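Local atomic coordinates of beta-n-acetylhexosaminidase (Streptococcus pneumoniae, PDB entry 4AZI), a protein that probably removes terminal beta-linked N-acetylglucosamine residues from glycans as a family 20 glycoside hydrolase, an exo-acting beta-N-acetylhexosaminidase. Residues G50-I60 and S69-T80; V159-D168 and Y209-R220. The protein carries 2 engineered substitutions. All blocks are in the same frame, centred on the assembly; numbering follows the deposited sequence.

Interaction 1. Residues G50-I60 and S69-T80; sequences GLRFLLDDMTI and SDDVKKAIIEGT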
loop_
_atom_site.group_PDB
_atom_site.type_symbol
_atom_site.label_atom_id
_atom_site.label_comp_id
_atom_site.label_asym_id
_atom_site.label_seq_id
_atom_site.Cartn_x
_atom_site.Cartn_y
_atom_site.Cartn_z
ATOM N N GLY A 50 12.064 -0.423 7.804
ATOM C CA GLY A 50 12.892 0.673 7.314
ATOM C C GLY A 50 12.024 1.853 6.907
ATOM O O GLY A 50 10.816 1.702 6.659
ATOM N N LEU A 51 12.633 3.031 6.841
ATOM C CA LEU A 51 11.951 4.225 6.355
ATOM C C LEU A 51 12.744 4.798 5.190
ATOM O O LEU A 51 13.751 5.482 5.388
ATOM C CB LEU A 51 11.796 5.251 7.479
ATOM C CG LEU A 51 11.128 6.569 7.092
ATOM C CD1 LEU A 51 11.933 7.230 5.995
ATOM C CD2 LEU A 51 9.685 6.368 6.651
ATOM N N ARG A 52 12.273 4.510 3.978
ATOM C CA ARG A 52 13.030 4.743 2.752
ATOM C C ARG A 52 12.480 5.887 1.901
ATOM O O ARG A 52 12.409 5.794 0.668
ATOM C CB ARG A 52 13.138 3.438 1.950
ATOM C CG ARG A 52 13.670 2.273 2.780
ATOM C CD ARG A 52 14.161 1.116 1.923
ATOM N NE ARG A 52 14.739 0.062 2.761
ATOM C CZ ARG A 52 16.005 0.037 3.173
ATOM N NH1 ARG A 52 16.843 0.996 2.814
ATOM N NH2 ARG A 52 16.435 -0.956 3.941
ATOM N N PHE A 53 12.093 6.965 2.575
ATOM C CA PHE A 53 11.655 8.187 1.909
ATOM C C PHE A 53 11.989 9.400 2.759
ATOM O O PHE A 53 11.547 9.513 3.906
ATOM C CB PHE A 53 10.153 8.138 1.603
ATOM C CG PHE A 53 9.617 9.369 0.917
ATOM C CD1 PHE A 53 10.360 10.036 -0.057
ATOM C CD2 PHE A 53 8.347 9.842 1.224
ATOM C CE1 PHE A 53 9.850 11.161 -0.696
ATOM C CE2 PHE A 53 7.828 10.965 0.585
ATOM C CZ PHE A 53 8.582 11.625 -0.376
ATOM N N LEU A 54 12.769 10.304 2.178
ATOM C CA LEU A 54 13.071 11.588 2.801
ATOM C C LEU A 54 12.592 12.737 1.930
ATOM O O LEU A 54 12.874 12.782 0.727
ATOM C CB LEU A 54 14.570 11.741 3.056
ATOM C CG LEU A 54 15.284 10.666 3.872
ATOM C CD1 LEU A 54 16.792 10.813 3.699
ATOM C CD2 LEU A 54 14.877 10.763 5.335
ATOM N N LEU A 55 11.862 13.655 2.555
ATOM C CA LEU A 55 11.477 14.908 1.931
ATOM C C LEU A 55 12.675 15.851 1.910
ATOM O O LEU A 55 13.615 15.683 2.688
ATOM C CB LEU A 55 10.345 15.571 2.727
ATOM C CG LEU A 55 9.133 14.741 3.156
ATOM C CD1 LEU A 55 8.350 15.460 4.246
ATOM C CD2 LEU A 55 8.250 14.416 1.959
ATOM N N ASP A 56 12.616 16.861 1.046
ATOM C CA ASP A 56 13.653 17.887 0.990
ATOM C C ASP A 56 13.809 18.623 2.317
ATOM O O ASP A 56 14.936 18.854 2.754
ATOM C CB ASP A 56 13.387 18.871 -0.147
ATOM C CG ASP A 56 13.497 18.219 -1.511
ATOM O OD1 ASP A 56 14.295 17.270 -1.658
ATOM O OD2 ASP A 56 12.785 18.656 -2.437
ATOM N N ASP A 57 12.683 18.980 2.943
ATOM C CA ASP A 57 12.683 19.543 4.291
ATOM C C ASP A 57 12.079 18.580 5.310
ATOM O O ASP A 57 10.880 18.282 5.270
ATOM C CB ASP A 57 11.918 20.878 4.366
ATOM C CG ASP A 57 11.864 21.424 5.787
ATOM O OD1 ASP A 57 12.838 21.221 6.535
ATOM O OD2 ASP A 57 10.857 22.049 6.172
ATOM N N MET A 58 12.912 18.143 6.247
ATOM C CA MET A 58 12.512 17.169 7.256
ATOM C C MET A 58 12.479 17.783 8.652
ATOM O O MET A 58 12.610 17.072 9.648
ATOM C CB MET A 58 13.449 15.950 7.219
ATOM C CG MET A 58 13.256 15.052 6.010
ATOM S SD MET A 58 11.625 14.280 5.942
ATOM C CE MET A 58 11.761 12.981 7.161
ATOM N N THR A 59 12.307 19.103 8.716
ATOM C CA THR A 59 12.215 19.817 9.988
ATOM C C THR A 59 10.950 19.381 10.719
ATOM O O THR A 59 9.868 19.358 10.135
ATOM C CB THR A 59 12.188 21.352 9.779
ATOM O OG1 THR A 59 13.367 21.768 9.083
ATOM C CG2 THR A 59 12.102 22.089 11.109
ATOM N N ILE A 60 11.097 19.047 11.998
ATOM C CA ILE A 60 9.979 18.596 12.820
ATOM C C ILE A 60 9.839 19.476 14.053
ATOM O O ILE A 60 10.824 19.764 14.736
ATOM C CB ILE A 60 10.150 17.109 13.253
ATOM C CG1 ILE A 60 10.135 16.155 12.047
ATOM C CG2 ILE A 60 9.103 16.704 14.284
ATOM C CD1 ILE A 60 8.887 16.206 11.192
ATOM N N SER A 69 16.156 19.896 10.060
ATOM C CA SER A 69 16.059 19.002 8.901
ATOM C C SER A 69 17.244 18.049 8.718
ATOM O O SER A 69 17.031 16.863 8.508
ATOM C CB SER A 69 15.805 19.782 7.607
ATOM O OG SER A 69 15.699 18.901 6.492
ATOM N N ASP A 70 18.473 18.564 8.793
ATOM C CA ASP A 70 19.677 17.737 8.603
ATOM C C ASP A 70 19.805 16.635 9.648
ATOM O O ASP A 70 20.242 15.531 9.339
ATOM C CB ASP A 70 20.958 18.582 8.639
ATOM C CG ASP A 70 21.136 19.449 7.411
ATOM O OD1 ASP A 70 20.540 19.163 6.346
ATOM O OD2 ASP A 70 21.894 20.437 7.527
ATOM N N ASP A 71 19.449 16.955 10.889
ATOM C CA ASP A 71 19.551 16.006 11.993
ATOM C C ASP A 71 18.518 14.895 11.880
ATOM O O ASP A 71 18.793 13.740 12.224
ATOM C CB ASP A 71 19.391 16.721 13.327
ATOM C CG ASP A 71 20.522 17.689 13.603
ATOM O OD1 ASP A 71 21.575 17.589 12.937
ATOM O OD2 ASP A 71 20.352 18.542 14.488
ATOM N N VAL A 72 17.333 15.254 11.393
ATOM C CA VAL A 72 16.263 14.279 11.181
ATOM C C VAL A 72 16.659 13.324 10.055
ATOM O O VAL A 72 16.572 12.099 10.208
ATOM C CB VAL A 72 14.918 14.975 10.902
ATOM C CG1 VAL A 72 13.882 13.983 10.396
ATOM C CG2 VAL A 72 14.418 15.680 12.161
ATOM N N LYS A 73 17.119 13.888 8.942
ATOM C CA LYS A 73 17.606 13.087 7.816
ATOM C C LYS A 73 18.712 12.113 8.228
ATOM O O LYS A 73 18.679 10.943 7.854
ATOM C CB LYS A 73 18.096 13.978 6.681
ATOM C CG LYS A 73 16.998 14.751 5.974
ATOM C CD LYS A 73 17.577 15.675 4.913
ATOM C CE LYS A 73 16.463 16.206 4.039
ATOM N NZ LYS A 73 16.928 17.143 2.985
ATOM N N LYS A 74 19.684 12.608 8.999
ATOM C CA LYS A 74 20.790 11.784 9.489
ATOM C C LYS A 74 20.296 10.665 10.411
ATOM O O LYS A 74 20.713 9.514 10.279
ATOM C CB LYS A 74 21.838 12.657 10.186
ATOM C CG LYS A 74 23.102 11.915 10.583
ATOM C CD LYS A 74 24.274 12.866 10.804
ATOM C CE LYS A 74 25.432 12.159 11.494
ATOM N NZ LYS A 74 25.094 11.758 12.887
ATOM N N ALA A 75 19.397 11.011 11.328
ATOM C CA ALA A 75 18.825 10.051 12.261
ATOM C C ALA A 75 18.064 8.923 11.549
ATOM O O ALA A 75 18.264 7.745 11.858
ATOM C CB ALA A 75 17.919 10.766 13.253
ATOM N N ILE A 76 17.197 9.298 10.605
ATOM C CA ILE A 76 16.402 8.349 9.825
ATOM C C ILE A 76 17.287 7.431 8.975
ATOM O O ILE A 76 17.084 6.219 8.951
ATOM C CB ILE A 76 15.363 9.072 8.940
ATOM C CG1 ILE A 76 14.266 9.684 9.819
ATOM C CG2 ILE A 76 14.765 8.107 7.917
ATOM C CD1 ILE A 76 13.291 10.561 9.059
ATOM N N ILE A 77 18.267 8.009 8.287
ATOM C CA ILE A 77 19.224 7.201 7.538
ATOM C C ILE A 77 19.871 6.163 8.468
ATOM O O ILE A 77 19.909 4.973 8.143
ATOM C CB ILE A 77 20.256 8.064 6.776
ATOM C CG1 ILE A 77 19.554 8.808 5.634
ATOM C CG2 ILE A 77 21.371 7.191 6.213
ATOM C CD1 ILE A 77 20.329 9.968 5.038
ATOM N N GLU A 78 20.332 6.609 9.635
ATOM C CA GLU A 78 20.876 5.698 10.652
ATOM C C GLU A 78 19.894 4.626 11.130
ATOM O O GLU A 78 20.264 3.462 11.251
ATOM C CB GLU A 78 21.450 6.480 11.834
ATOM C CG GLU A 78 22.873 6.961 11.579
ATOM C CD GLU A 78 23.214 8.249 12.304
ATOM O OE1 GLU A 78 22.425 8.691 13.175
ATOM O OE2 GLU A 78 24.270 8.835 11.984
ATOM N N GLY A 79 18.653 5.014 11.414
ATOM C CA GLY A 79 17.616 4.033 11.764
ATOM C C GLY A 79 17.400 3.002 10.655
ATOM O O GLY A 79 17.279 1.797 10.909
ATOM N N THR A 80 17.374 3.477 9.414
ATOM C CA THR A 80 17.089 2.606 8.279
ATOM C C THR A 80 18.235 1.625 8.011
ATOM O O THR A 80 17.997 0.428 7.811
ATOM C CB THR A 80 16.675 3.428 7.039
ATOM O OG1 THR A 80 15.412 4.047 7.310
ATOM C CG2 THR A 80 16.552 2.551 5.797
HETATM O O HOH W 1 15.660 15.207 1.193
#
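I76 and M58 make the tightest apolar meeting between helix residues 69-80 and the loop 50-60: I76 CD1 lies 3.4 Å from M58 CE, closer than carbons usually pack, with the two side chains at about a right angle. M58 reaches this point because its chain bends at both chi2 (-64°) and chi3 (-76°), which turns the methyl toward the helix. The other branch of I76, CG2, packs on L54 CD2 at 3.7 Å and, in the conformer given, also meets L51 CD1. V72 presses against the backbone of M58, its CB 3.4 Å from M58 O.

At the buried end, T80 OG1 donates to L51 O (2.9 Å) from well above the carbonyl plane, while T80 CG2 lies over one face of the R52 guanidinium; that group is held elsewhere by the carbonyls of T90, Y84 and R19.

Toward solvent the contact becomes polar and more open. K73, extended beyond CG, passes at a slant over M58, CG to CG 3.8 Å, and delivers NZ to D56 O at 2.6 Å; a water joins the same ammonium to L55 O. S69 OG accepts from M58 N in a nearly straight bond (170°). Beside it, D57 OD1 accepts from T59 N, an Asx turn that shapes the exposed bend, and also from T59 OG1.

The loop follows barrel strand 41-45 and reaches the helix through the antiparallel pair 60-62 and 65-67, making this an elaborated beta-to-alpha connection of the TIM barrel of family 20 glycoside hydrolases.

Interaction 2. Residues V159-D168 and Y209-R220; sequences VKALIGKYMD and YANTLAAMAKER. With BCN (bicine), chain J.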
loop_
_atom_site.group_PDB
_atom_site.type_symbol
_atom_site.label_atom_id
_atom_site.label_comp_id
_atom_site.label_asym_id
_atom_site.label_seq_id
_atom_site.Cartn_x
_atom_site.Cartn_y
_atom_site.Cartn_z
ATOM N N VAL A 159 6.417 11.205 16.353
ATOM C CA VAL A 159 5.968 10.381 15.232
ATOM C C VAL A 159 4.776 11.007 14.514
ATOM O O VAL A 159 4.779 11.093 13.293
ATOM C CB VAL A 159 5.688 8.932 15.669
ATOM C CG1 VAL A 159 5.017 8.140 14.559
ATOM C CG2 VAL A 159 6.999 8.262 16.057
ATOM N N LYS A 160 3.783 11.466 15.280
ATOM C CA LYS A 160 2.619 12.144 14.722
ATOM C C LYS A 160 2.989 13.352 13.863
ATOM O O LYS A 160 2.399 13.564 12.800
ATOM C CB LYS A 160 1.661 12.595 15.825
ATOM C CG LYS A 160 0.884 11.469 16.477
ATOM C CD LYS A 160 -0.183 12.034 17.391
ATOM C CE LYS A 160 -0.150 11.381 18.758
ATOM N NZ LYS A 160 -1.196 11.959 19.652
ATOM N N ALA A 161 3.947 14.146 14.344
ATOM C CA ALA A 161 4.427 15.306 13.606
ATOM C C ALA A 161 5.106 14.863 12.313
ATOM O O ALA A 161 4.847 15.443 11.258
ATOM C CB ALA A 161 5.380 16.142 14.460
ATOM N N LEU A 162 5.948 13.827 12.404
ATOM C CA LEU A 162 6.639 13.247 11.237
ATOM C C LEU A 162 5.658 12.739 10.183
ATOM O O LEU A 162 5.782 13.057 9.003
ATOM C CB LEU A 162 7.576 12.112 11.662
ATOM C CG LEU A 162 8.402 11.473 10.533
ATOM C CD1 LEU A 162 9.301 12.517 9.888
ATOM C CD2 LEU A 162 9.225 10.311 11.075
ATOM N N ILE A 163 4.674 11.957 10.614
ATOM C CA ILE A 163 3.659 11.452 9.681
ATOM C C ILE A 163 2.820 12.584 9.086
ATOM O O ILE A 163 2.408 12.505 7.931
ATOM C CB ILE A 163 2.806 10.332 10.304
ATOM C CG1 ILE A 163 3.641 9.048 10.335
ATOM C CG2 ILE A 163 1.539 10.092 9.492
ATOM C CD1 ILE A 163 3.230 8.078 11.405
ATOM N N GLY A 164 2.591 13.631 9.878
ATOM C CA GLY A 164 1.979 14.875 9.395
ATOM C C GLY A 164 2.715 15.501 8.217
ATOM O O GLY A 164 2.090 15.904 7.227
ATOM N N LYS A 165 4.042 15.597 8.315
ATOM C CA LYS A 165 4.860 16.124 7.216
ATOM C C LYS A 165 4.733 15.282 5.955
ATOM O O LYS A 165 4.473 15.831 4.887
ATOM C CB LYS A 165 6.332 16.289 7.610
ATOM C CG LYS A 165 6.594 17.444 8.563
ATOM C CD LYS A 165 6.234 18.801 7.972
ATOM C CE LYS A 165 6.323 19.864 9.058
ATOM N NZ LYS A 165 5.959 21.234 8.597
ATOM N N TYR A 166 4.891 13.960 6.072
ATOM C CA TYR A 166 4.672 13.071 4.923
ATOM C C TYR A 166 3.278 13.269 4.324
ATOM O O TYR A 166 3.136 13.366 3.108
ATOM C CB TYR A 166 4.891 11.590 5.279
ATOM C CG TYR A 166 6.335 11.189 5.506
ATOM C CD1 TYR A 166 7.276 11.259 4.474
ATOM C CD2 TYR A 166 6.757 10.715 6.749
ATOM C CE1 TYR A 166 8.597 10.886 4.677
ATOM C CE2 TYR A 166 8.078 10.337 6.963
ATOM C CZ TYR A 166 8.994 10.425 5.920
ATOM O OH TYR A 166 10.299 10.049 6.118
ATOM N N MET A 167 2.258 13.341 5.178
ATOM C CA MET A 167 0.891 13.573 4.711
ATOM C C MET A 167 0.770 14.933 3.995
ATOM O O MET A 167 0.044 15.053 2.998
ATOM C CB MET A 167 -0.105 13.492 5.868
ATOM C CG MET A 167 -0.402 12.103 6.395
ATOM S SD MET A 167 -1.605 12.278 7.733
ATOM C CE MET A 167 -2.040 10.568 8.080
ATOM N N ASP A 168 1.505 15.935 4.495
ATOM C CA ASP A 168 1.605 17.246 3.851
ATOM C C ASP A 168 2.117 17.138 2.404
ATOM O O ASP A 168 1.546 17.756 1.497
ATOM C CB ASP A 168 2.426 18.243 4.711
ATOM C CG ASP A 168 1.699 18.638 6.019
ATOM O OD1 ASP A 168 0.475 18.477 6.080
ATOM O OD2 ASP A 168 2.337 19.110 6.992
ATOM N N TYR A 209 -4.743 6.798 19.203
ATOM C CA TYR A 209 -3.676 7.031 18.214
ATOM C C TYR A 209 -4.103 6.725 16.767
ATOM O O TYR A 209 -3.760 7.472 15.828
ATOM C CB TYR A 209 -2.450 6.194 18.582
ATOM C CG TYR A 209 -1.272 6.391 17.663
ATOM C CD1 TYR A 209 -0.469 7.529 17.760
ATOM C CD2 TYR A 209 -0.942 5.426 16.708
ATOM C CE1 TYR A 209 0.620 7.701 16.920
ATOM C CE2 TYR A 209 0.136 5.597 15.858
ATOM C CZ TYR A 209 0.912 6.737 15.967
ATOM O OH TYR A 209 1.988 6.906 15.124
ATOM N N ALA A 210 -4.837 5.624 16.593
ATOM C CA ALA A 210 -5.361 5.234 15.285
ATOM C C ALA A 210 -6.356 6.270 14.764
ATOM O O ALA A 210 -6.302 6.660 13.593
ATOM C CB ALA A 210 -5.995 3.853 15.348
ATOM N N ASN A 211 -7.236 6.734 15.648
ATOM C CA ASN A 211 -8.233 7.726 15.297
ATOM C C ASN A 211 -7.582 9.079 14.957
ATOM O O ASN A 211 -7.993 9.761 14.004
ATOM C CB ASN A 211 -9.268 7.864 16.429
ATOM C CG ASN A 211 -10.145 6.623 16.592
ATOM O OD1 ASN A 211 -10.230 5.780 15.696
ATOM N ND2 ASN A 211 -10.817 6.513 17.751
ATOM N N THR A 212 -6.553 9.444 15.721
ATOM C CA THR A 212 -5.769 10.644 15.444
ATOM C C THR A 212 -5.201 10.645 14.013
ATOM O O THR A 212 -5.394 11.618 13.258
ATOM C CB THR A 212 -4.656 10.839 16.500
ATOM O OG1 THR A 212 -5.269 11.080 17.780
ATOM C CG2 THR A 212 -3.769 12.013 16.144
ATOM N N LEU A 213 -4.522 9.555 13.642
ATOM C CA LEU A 213 -3.956 9.425 12.298
ATOM C C LEU A 213 -5.009 9.450 11.183
ATOM O O LEU A 213 -4.727 9.928 10.074
ATOM C CB LEU A 213 -3.081 8.169 12.170
ATOM C CG LEU A 213 -1.784 8.120 12.987
ATOM C CD1 LEU A 213 -0.855 7.071 12.402
ATOM C CD2 LEU A 213 -1.083 9.474 13.034
ATOM N N ALA A 214 -6.197 8.919 11.481
ATOM C CA ALA A 214 -7.340 8.947 10.557
ATOM C C ALA A 214 -7.821 10.383 10.376
ATOM O O ALA A 214 -7.999 10.857 9.243
ATOM C CB ALA A 214 -8.474 8.057 11.076
ATOM N N ALA A 215 -8.000 11.084 11.495
ATOM C CA ALA A 215 -8.383 12.497 11.480
ATOM C C ALA A 215 -7.367 13.354 10.723
ATOM O O ALA A 215 -7.731 14.279 9.990
ATOM C CB ALA A 215 -8.541 13.009 12.897
ATOM N N MET A 216 -6.092 13.034 10.907
ATOM C CA MET A 216 -5.024 13.795 10.306
ATOM C C MET A 216 -5.095 13.650 8.795
ATOM O O MET A 216 -4.940 14.633 8.059
ATOM C CB MET A 216 -3.681 13.313 10.837
ATOM C CG MET A 216 -3.229 14.021 12.105
ATOM S SD MET A 216 -1.829 13.216 12.907
ATOM C CE MET A 216 -0.581 13.215 11.606
ATOM N N ALA A 217 -5.341 12.416 8.359
ATOM C CA ALA A 217 -5.476 12.074 6.956
ATOM C C ALA A 217 -6.590 12.896 6.335
ATOM O O ALA A 217 -6.383 13.532 5.307
ATOM C CB ALA A 217 -5.762 10.583 6.793
ATOM N N LYS A 218 -7.758 12.901 6.987
ATOM C CA LYS A 218 -8.942 13.569 6.463
ATOM C C LYS A 218 -8.822 15.089 6.380
ATOM O O LYS A 218 -9.338 15.698 5.436
ATOM C CB LYS A 218 -10.192 13.182 7.279
ATOM C CG LYS A 218 -10.688 11.759 7.014
ATOM C CD LYS A 218 -11.953 11.417 7.794
ATOM C CE LYS A 218 -11.672 11.004 9.234
ATOM N NZ LYS A 218 -12.941 10.653 9.947
ATOM N N GLU A 219 -8.152 15.697 7.360
ATOM C CA GLU A 219 -8.011 17.157 7.401
ATOM C C GLU A 219 -7.022 17.667 6.353
ATOM O O GLU A 219 -6.992 18.862 6.045
ATOM C CB GLU A 219 -7.648 17.658 8.811
ATOM C CG GLU A 219 -6.239 17.320 9.267
ATOM C CD GLU A 219 -5.853 17.986 10.579
ATOM O OE1 GLU A 219 -6.298 19.127 10.830
ATOM O OE2 GLU A 219 -5.096 17.368 11.363
ATOM N N ARG A 220 -6.224 16.753 5.813
ATOM C CA ARG A 220 -5.342 17.040 4.684
ATOM C C ARG A 220 -5.927 16.531 3.359
ATOM O O ARG A 220 -5.248 16.530 2.333
ATOM C CB ARG A 220 -3.945 16.474 4.954
ATOM C CG ARG A 220 -3.170 17.247 6.018
ATOM C CD ARG A 220 -2.096 16.376 6.648
ATOM N NE ARG A 220 -1.385 17.030 7.750
ATOM C CZ ARG A 220 -1.775 17.009 9.024
ATOM N NH1 ARG A 220 -2.888 16.383 9.379
ATOM N NH2 ARG A 220 -1.053 17.627 9.955
HETATM N N1 BCN J . -8.156 15.109 16.327
HETATM C C1 BCN J . -7.524 15.900 15.237
HETATM C C2 BCN J . -6.129 15.392 14.831
HETATM O O21 BCN J . -5.276 15.248 15.737
HETATM O O22 BCN J . -5.945 15.179 13.614
HETATM C C3 BCN J . -7.817 13.664 16.354
HETATM C C4 BCN J . -8.477 12.920 17.524
HETATM O O4 BCN J . -9.207 11.798 17.015
HETATM C C5 BCN J . -9.599 15.453 16.481
HETATM C C6 BCN J . -10.511 14.880 15.375
HETATM O O6 BCN J . -10.868 15.919 14.458
HETATM O O HOH W 2 1.616 18.753 9.417
#
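M216 enters helix 159-168 as a knob among K160, I163, G164 and M167. Its thioether turns at the last torsion (chi3 58°), bringing M216 CE to 3.2 Å from K160 O and 3.6 Å from G164 N, so the methyl lies against backbone where G164 has no side chain. M167 crosses M216 at about a right angle. The extended M167 chain runs the opposite way across the interface, placing M167 CE 3.4 Å from L213 O and also against A217 CB.

At the other end, the K160 chain runs antiparallel to the Y209 side chain, K160 CG 3.8 Å from Y209 CE1. The tyrosine hydroxyl touches V159 CG1 and is hydrogen-bonded to S117 on a barrel strand.

R220 closes the contact. R220 NE donates to D168 OD1 at 2.9 Å, a hydrogen bond within a salt bridge, nearly in the guanidinium plane but 35° out of the carboxylate plane, the two groups being turned 26° apart. R220 NH1 bonds to M216 O (3.0 Å) and reaches E219 OE2 weakly, in the conformer given; a water links R220 NH2 to D168 OD2. These partners should restrict rotation of the guanidinium.

Bicine lies along T212, A215, M216 and E219, its O22 3.3 Å from M216 CG, so M216 lines both the helix interface and this site. The chemistry implies two neighbouring barrel helices joined by methionine-rich apolar packing, with the D168-R220 salt bridge as the charged tie near their C-terminal ends.

Overall arrangement
The helix 153-170 connects the two contacts: it carries residues 159-168 of interaction 2, and its opposite flank bears on the loop of interaction 1. The join is direct, since Y166 OH lies 2.6 Å from F53 O, a probable hydrogen bond, and also packs on M58; I60 meets K165 nearby. Interaction 1 is partly buried and peripheral, about 21 Å from the chain centre to its own, and fastens a loop to a helix by apolar packing, with helix side chains bonded to two loop carbonyls and one loop amide. Interaction 2, centred about 16 Å from that point, is more buried: a helix pair crossing at -27° beside the barrel strands, with methionine packing inside and its salt bridge at one end.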